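Local coordinates for protein contact-dependent inhibitor A (Escherichia coli NC101, PDB 5I4Q) that is the toxin domain of a contact-dependent growth inhibition system, probably delivered into neighbouring bacteria and held in check by its cognate immunity protein, at residues M22-K26 with S27-K31. Numbering follows the deposited sequence.
Sequences MKFSK and SYYEK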
loop_
_atom_site.group_PDB
_atom_site.type_symbol
_atom_site.label_atom_id
_atom_site.label_comp_id
_atom_site.label_asym_id
_atom_site.label_seq_id
_atom_site.Cartn_x
_atom_site.Cartn_y
_atom_site.Cartn_z
HETATM N N MSE A 22 -19.390 -25.753 -21.790
HETATM C CA MSE A 22 -18.033 -25.246 -21.614
HETATM C C MSE A 22 -17.211 -26.220 -20.809
HETATM O O MSE A 22 -17.734 -26.978 -19.978
HETATM C CB MSE A 22 -18.056 -23.937 -20.864
HETATM C CG MSE A 22 -18.684 -22.789 -21.648
HETATM SE SE MSE A 22 -18.918 -21.198 -20.473
HETATM C CE MSE A 22 -20.508 -21.716 -19.414
ATOM N N LYS A 23 -15.890 -26.190 -20.998
ATOM C CA LYS A 23 -15.047 -26.974 -20.133
ATOM C C LYS A 23 -13.693 -26.354 -19.920
ATOM O O LYS A 23 -13.185 -25.626 -20.764
ATOM C CB LYS A 23 -14.958 -28.431 -20.620
ATOM C CG LYS A 23 -13.890 -28.732 -21.641
ATOM C CD LYS A 23 -13.979 -30.207 -22.065
ATOM C CE LYS A 23 -13.072 -30.514 -23.263
ATOM N NZ LYS A 23 -13.263 -31.891 -23.813
ATOM N N PHE A 24 -13.148 -26.649 -18.737
ATOM C CA PHE A 24 -11.819 -26.249 -18.283
ATOM C C PHE A 24 -11.039 -27.467 -17.802
ATOM O O PHE A 24 -11.595 -28.281 -17.079
ATOM C CB PHE A 24 -11.919 -25.326 -17.061
ATOM C CG PHE A 24 -12.288 -23.909 -17.388
ATOM C CD1 PHE A 24 -13.621 -23.535 -17.559
ATOM C CD2 PHE A 24 -11.316 -22.929 -17.479
ATOM C CE1 PHE A 24 -13.962 -22.222 -17.849
ATOM C CE2 PHE A 24 -11.645 -21.637 -17.760
ATOM C CZ PHE A 24 -12.970 -21.269 -17.952
ATOM N N SER A 25 -9.754 -27.565 -18.115
ATOM C CA SER A 25 -8.928 -28.609 -17.439
ATOM C C SER A 25 -8.948 -28.423 -15.906
ATOM O O SER A 25 -9.141 -27.313 -15.386
ATOM C CB SER A 25 -7.492 -28.642 -17.942
ATOM O OG SER A 25 -6.719 -27.638 -17.349
ATOM N N LYS A 26 -8.760 -29.526 -15.210
ATOM C CA LYS A 26 -8.723 -29.541 -13.774
ATOM C C LYS A 26 -7.782 -28.482 -13.240
ATOM O O LYS A 26 -8.137 -27.721 -12.356
ATOM C CB LYS A 26 -8.269 -30.925 -13.257
ATOM C CG LYS A 26 -8.391 -31.128 -11.743
ATOM C CD LYS A 26 -7.559 -32.312 -11.232
ATOM C CE LYS A 26 -7.580 -32.423 -9.707
ATOM N NZ LYS A 26 -6.633 -31.478 -9.048
ATOM N N SER A 27 -6.556 -28.465 -13.722
ATOM C CA SER A 27 -5.571 -27.625 -13.061
ATOM C C SER A 27 -5.823 -26.176 -13.450
ATOM O O SER A 27 -5.696 -25.305 -12.607
ATOM C CB SER A 27 -4.134 -28.053 -13.390
ATOM O OG SER A 27 -3.923 -27.915 -14.783
ATOM N N TYR A 28 -6.218 -25.913 -14.697
ATOM C CA TYR A 28 -6.402 -24.519 -15.084
ATOM C C TYR A 28 -7.571 -23.922 -14.289
ATOM O O TYR A 28 -7.454 -22.837 -13.715
ATOM C CB TYR A 28 -6.569 -24.342 -16.593
ATOM C CG TYR A 28 -6.515 -22.913 -17.033
ATOM C CD1 TYR A 28 -5.461 -22.077 -16.638
ATOM C CD2 TYR A 28 -7.470 -22.399 -17.867
ATOM C CE1 TYR A 28 -5.399 -20.741 -17.027
ATOM C CE2 TYR A 28 -7.443 -21.063 -18.258
ATOM C CZ TYR A 28 -6.411 -20.234 -17.854
ATOM O OH TYR A 28 -6.409 -18.915 -18.260
ATOM N N TYR A 29 -8.640 -24.703 -14.152
ATOM C CA TYR A 29 -9.789 -24.282 -13.375
ATOM C C TYR A 29 -9.394 -23.891 -11.953
ATOM O O TYR A 29 -9.763 -22.822 -11.463
ATOM C CB TYR A 29 -10.844 -25.387 -13.344
ATOM C CG TYR A 29 -12.108 -25.000 -12.611
ATOM C CD1 TYR A 29 -13.056 -24.212 -13.206
ATOM C CD2 TYR A 29 -12.350 -25.447 -11.326
ATOM C CE1 TYR A 29 -14.227 -23.863 -12.546
ATOM C CE2 TYR A 29 -13.541 -25.114 -10.653
ATOM C CZ TYR A 29 -14.484 -24.341 -11.268
ATOM O OH TYR A 29 -15.670 -23.996 -10.591
ATOM N N GLU A 30 -8.618 -24.732 -11.317
ATOM C CA GLU A 30 -8.268 -24.488 -9.918
ATOM C C GLU A 30 -7.323 -23.314 -9.784
ATOM O O GLU A 30 -7.379 -22.555 -8.789
ATOM C CB GLU A 30 -7.698 -25.784 -9.308
ATOM C CG GLU A 30 -8.808 -26.826 -9.271
ATOM C CD GLU A 30 -8.376 -28.242 -8.869
ATOM O OE1 GLU A 30 -7.180 -28.457 -8.649
ATOM O OE2 GLU A 30 -9.261 -29.140 -8.789
ATOM N N LYS A 31 -6.473 -23.154 -10.799
ATOM C CA LYS A 31 -5.474 -22.098 -10.799
ATOM C C LYS A 31 -6.156 -20.735 -10.829
ATOM O O LYS A 31 -5.762 -19.845 -10.149
ATOM C CB LYS A 31 -4.589 -22.232 -12.023
ATOM C CG LYS A 31 -3.370 -21.313 -12.019
ATOM C CD LYS A 31 -2.701 -21.292 -13.405
ATOM C CE LYS A 31 -1.609 -20.239 -13.431
ATOM N NZ LYS A 31 -0.631 -20.346 -14.542
#
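A chi1 of 80° at Ser25 swings OG forward over the helix start, to the amide of Tyr28, whereas Lys26, extended until a bend at chi4 of -80°, brings NZ round to the Glu30 carboxylate. Ser25 OG accepts from Tyr28 N at 3.2 Å, the side-chain bond of a classic helix N-cap, and so serves an amide of the first turn that has no preceding helical carbonyl. The Ser25 carbonyl starts the regular i to i+4 pattern: its O receives Tyr29 N at 2.9 Å, in a nearly straight bond. One residue thus ends strand 22-25, which pairs antiparallel with strand 16-19, and begins helix 26-34, whose segment 27-31 runs almost perpendicular to the strand. One turn along, Lys26 NZ meets Glu30 OE1 at 3.1 Å on its syn side, 21° out of the carboxylate plane, in an i to i+4 salt bridge; the other oxygen, OE2, is hydrogen-bonded to Tyr17 OH, so both ends of the carboxylate are held. On the apolar side of the corner, Phe24 spans two helix residues. Tyr28 CD2 lies at the edge of the Phe24 ring, 3.9 Å from Phe24 CD2, while Phe24 CB packs against Tyr29 CB, also at 3.9 Å. Tyr28 OH is hydrogen-bonded to Ile86 N on strand 82-88, and Tyr29 OH to an acidic side chain of another protein's chain.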